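Long-range contact in 3-isopropylmalate dehydratase small subunit (Campylobacter jejuni, PDB 3Q3W), which forms the small subunit of isopropylmalate isomerase, which interconverts 2-isopropylmalate and 3-isopropylmalate through 2-isopropylmaleate: residues 20-25 and 80-85. Numbering follows the deposited sequence.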
ATOM      1  N   ALA A  20       6.271  -7.269  -9.523  1.00 43.78           N
ATOM      2  CA  ALA A  20       6.470  -8.274  -8.472  1.00 44.33           C
ATOM      3  C   ALA A  20       7.707  -7.879  -7.701  1.00 42.82           C
ATOM      4  O   ALA A  20       8.544  -7.100  -8.184  1.00 41.82           O
ATOM      5  CB  ALA A  20       6.630  -9.672  -9.060  1.00 45.98           C
ATOM      6  N   ASN A  21       7.821  -8.421  -6.496  1.00 43.13           N
ATOM      7  CA  ASN A  21       9.001  -8.206  -5.693  1.00 42.82           C
ATOM      8  C   ASN A  21       9.345  -6.713  -5.538  1.00 40.01           C
ATOM      9  O   ASN A  21      10.527  -6.373  -5.548  1.00 40.31           O
ATOM     10  CB  ASN A  21      10.191  -8.933  -6.318  1.00 44.65           C
ATOM     11  CG  ASN A  21       9.868 -10.344  -6.688  1.00 48.15           C
ATOM     12  OD1 ASN A  21       9.586 -11.167  -5.821  1.00 47.22           O
ATOM     13  ND2 ASN A  21       9.888 -10.641  -7.985  1.00 49.98           N
ATOM     14  N   ILE A  22       8.339  -5.835  -5.395  1.00 37.67           N
ATOM     15  CA  ILE A  22       8.627  -4.422  -5.092  1.00 35.83           C
ATOM     16  C   ILE A  22       9.413  -4.442  -3.770  1.00 35.29           C
ATOM     17  O   ILE A  22       8.955  -4.972  -2.762  1.00 36.56           O
ATOM     18  CB  ILE A  22       7.370  -3.531  -5.053  1.00 34.59           C
ATOM     19  CG1 ILE A  22       6.907  -3.232  -6.480  1.00 35.33           C
ATOM     20  CG2 ILE A  22       7.630  -2.171  -4.337  1.00 33.66           C
ATOM     21  CD1 ILE A  22       5.401  -3.036  -6.630  1.00 35.72           C
ATOM     22  N   ASP A  23      10.637  -3.952  -3.825  1.00 33.86           N
ATOM     23  CA  ASP A  23      11.516  -4.013  -2.693  1.00 33.78           C
ATOM     24  C   ASP A  23      11.627  -2.681  -1.918  1.00 31.43           C
ATOM     25  O   ASP A  23      11.165  -1.631  -2.359  1.00 29.48           O
ATOM     26  CB  ASP A  23      12.876  -4.577  -3.135  1.00 35.51           C
ATOM     27  CG  ASP A  23      13.633  -3.654  -4.041  1.00 36.91           C
ATOM     28  OD1 ASP A  23      13.575  -2.433  -3.815  1.00 38.73           O
ATOM     29  OD2 ASP A  23      14.337  -4.141  -4.966  1.00 42.74           O
ATOM     30  N   THR A  24      12.264  -2.762  -0.757  1.00 31.52           N
ATOM     31  CA  THR A  24      12.272  -1.702   0.208  1.00 30.51           C
ATOM     32  C   THR A  24      12.983  -0.499  -0.392  1.00 30.18           C
ATOM     33  O   THR A  24      12.599   0.628  -0.114  1.00 29.36           O
ATOM     34  CB  THR A  24      12.863  -2.184   1.595  1.00 31.12           C
ATOM     35  OG1 THR A  24      14.090  -2.896   1.384  1.00 31.25           O
ATOM     36  CG2 THR A  24      11.895  -3.107   2.314  1.00 30.27           C
ATOM     37  N   ASP A  25      13.962  -0.721  -1.261  1.00 30.80           N
ATOM     38  CA  ASP A  25      14.608   0.388  -1.978  1.00 31.93           C
ATOM     39  C   ASP A  25      13.753   1.074  -3.035  1.00 31.01           C
ATOM     40  O   ASP A  25      13.939   2.263  -3.320  1.00 31.27           O
ATOM     41  CB  ASP A  25      15.879  -0.048  -2.691  1.00 33.91           C
ATOM     42  CG  ASP A  25      16.973  -0.409  -1.751  1.00 38.04           C
ATOM     43  OD1 ASP A  25      17.472   0.499  -1.032  1.00 39.75           O
ATOM     44  OD2 ASP A  25      17.344  -1.605  -1.756  1.00 44.44           O
ATOM     45  N   GLU A  80       3.296 -10.213  -6.371  1.00 43.64           N
ATOM     46  CA  GLU A  80       3.795 -10.976  -5.238  1.00 44.09           C
ATOM     47  C   GLU A  80       5.038 -10.412  -4.606  1.00 41.91           C
ATOM     48  O   GLU A  80       5.797  -9.697  -5.235  1.00 40.17           O
ATOM     49  CB  GLU A  80       4.058 -12.446  -5.610  1.00 47.57           C
ATOM     50  CG  GLU A  80       4.877 -12.688  -6.904  1.00 50.12           C
ATOM     51  CD  GLU A  80       3.989 -12.973  -8.136  1.00 53.46           C
ATOM     52  OE1 GLU A  80       3.101 -12.141  -8.454  1.00 51.51           O
ATOM     53  OE2 GLU A  80       4.182 -14.027  -8.773  1.00 56.24           O
ATOM     54  N   ASN A  81       5.232 -10.813  -3.346  1.00 41.44           N
ATOM     55  CA  ASN A  81       6.409 -10.494  -2.561  1.00 40.32           C
ATOM     56  C   ASN A  81       6.605  -8.992  -2.450  1.00 37.76           C
ATOM     57  O   ASN A  81       7.718  -8.474  -2.556  1.00 38.00           O
ATOM     58  CB  ASN A  81       7.662 -11.225  -3.093  1.00 42.57           C
ATOM     59  CG  ASN A  81       8.831 -11.192  -2.119  1.00 42.22           C
ATOM     60  OD1 ASN A  81       8.643 -11.185  -0.898  1.00 43.60           O
ATOM     61  ND2 ASN A  81      10.044 -11.138  -2.652  1.00 42.86           N
ATOM     62  N   PHE A  82       5.511  -8.301  -2.195  1.00 35.72           N
ATOM     63  CA  PHE A  82       5.576  -6.881  -1.999  1.00 34.32           C
ATOM     64  C   PHE A  82       6.307  -6.575  -0.701  1.00 34.30           C
ATOM     65  O   PHE A  82       5.997  -7.138   0.338  1.00 34.87           O
ATOM     66  CB  PHE A  82       4.196  -6.270  -1.924  1.00 33.42           C
ATOM     67  CG  PHE A  82       4.202  -4.755  -1.903  1.00 31.89           C
ATOM     68  CD1 PHE A  82       4.034  -4.028  -3.060  1.00 33.14           C
ATOM     69  CD2 PHE A  82       4.370  -4.063  -0.706  1.00 27.49           C
ATOM     70  CE1 PHE A  82       4.027  -2.640  -3.030  1.00 30.51           C
ATOM     71  CE2 PHE A  82       4.367  -2.689  -0.676  1.00 28.41           C
ATOM     72  CZ  PHE A  82       4.220  -1.965  -1.827  1.00 27.78           C
ATOM     73  N   GLY A  83       7.264  -5.669  -0.766  1.00 33.66           N
ATOM     74  CA  GLY A  83       7.979  -5.284   0.461  1.00 33.52           C
ATOM     75  C   GLY A  83       9.212  -6.099   0.718  1.00 34.67           C
ATOM     76  O   GLY A  83       9.783  -6.003   1.787  1.00 34.65           O
ATOM     77  N   SER A  84       9.611  -6.897  -0.265  1.00 36.23           N
ATOM     78  CA  SER A  84      10.864  -7.661  -0.218  1.00 38.86           C
ATOM     79  C   SER A  84      12.047  -6.855   0.320  1.00 38.52           C
ATOM     80  O   SER A  84      12.307  -5.730  -0.115  1.00 37.24           O
ATOM     81  CB  SER A  84      11.204  -8.239  -1.596  1.00 39.77           C
ATOM     82  OG  SER A  84      12.410  -8.978  -1.551  1.00 43.92           O
ATOM     83  N   GLY A  85      12.763  -7.473   1.267  1.00 41.08           N
ATOM     84  CA  GLY A  85      14.013  -6.945   1.788  1.00 41.42           C
ATOM     85  C   GLY A  85      14.135  -7.084   3.288  1.00 41.89           C
ATOM     86  O   GLY A  85      13.254  -7.633   3.951  1.00 43.06           O
TER
HETATM   87  O   HOH W   1       5.353  -6.524  -5.327  1.00 15.66           O
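Two loops that leave the neighbouring parallel strands 9-17 and 73-78 of the aconitase C-terminal (swivel-like) domain run on side by side here; segment 20-25 leads into helix 24-27, and segment 80-85 heads toward helix 90-98. Three backbone hydrogen bonds tie them: Asn21 N to Glu80 O (2.7 Å), Gly83 N to Ile22 O (2.7 Å) and Thr24 N to Ser84 O (3.0 Å), with a single beta bridge pairing Asp23 with Ser84. A water accepts from Ile22 N and lies 3.2 Å from Glu80 O, to which it can donate.

The second loop bends through a type II turn from Asn81 to Ser84. Gly83, with phi at 91°, fits the third place of that turn, where a CB would crowd the carbonyl of Phe82, and its N-H reaches Ile22 O in a bent bond. Ile22 and Phe82 are buried: CB, CG2 and CD1 of Ile22 come obliquely to Phe82 CD1 and CE1, CG2 lying 3.9 Å from CE1. Phe82 CG, anti to the backbone N (chi1 -172°), carries the CD1-CE1 side of the ring to Ile22; Ile27 touches both side chains, and Phe112 meets the ring edge-to-face.

Where helix 24-27 begins, Asp23 is the N-cap, its OD1 accepting from the N of Gln26. Thr24 has its methyl CG2 3.6 Å from Gly83 O. Glu80 sends its carboxylate to Lys128 and leaves its aliphatic CG against the small CB of Ala20.

At the more solvent-accessible end the paired asparagines both have positive phi, in the left-handed helical region that asparagine tolerates better than most non-glycine residues. With the two amide planes 74° apart, Asn81 ND2 donates to an in-plane lone pair of Asn21 OD1 at 3.2 Å.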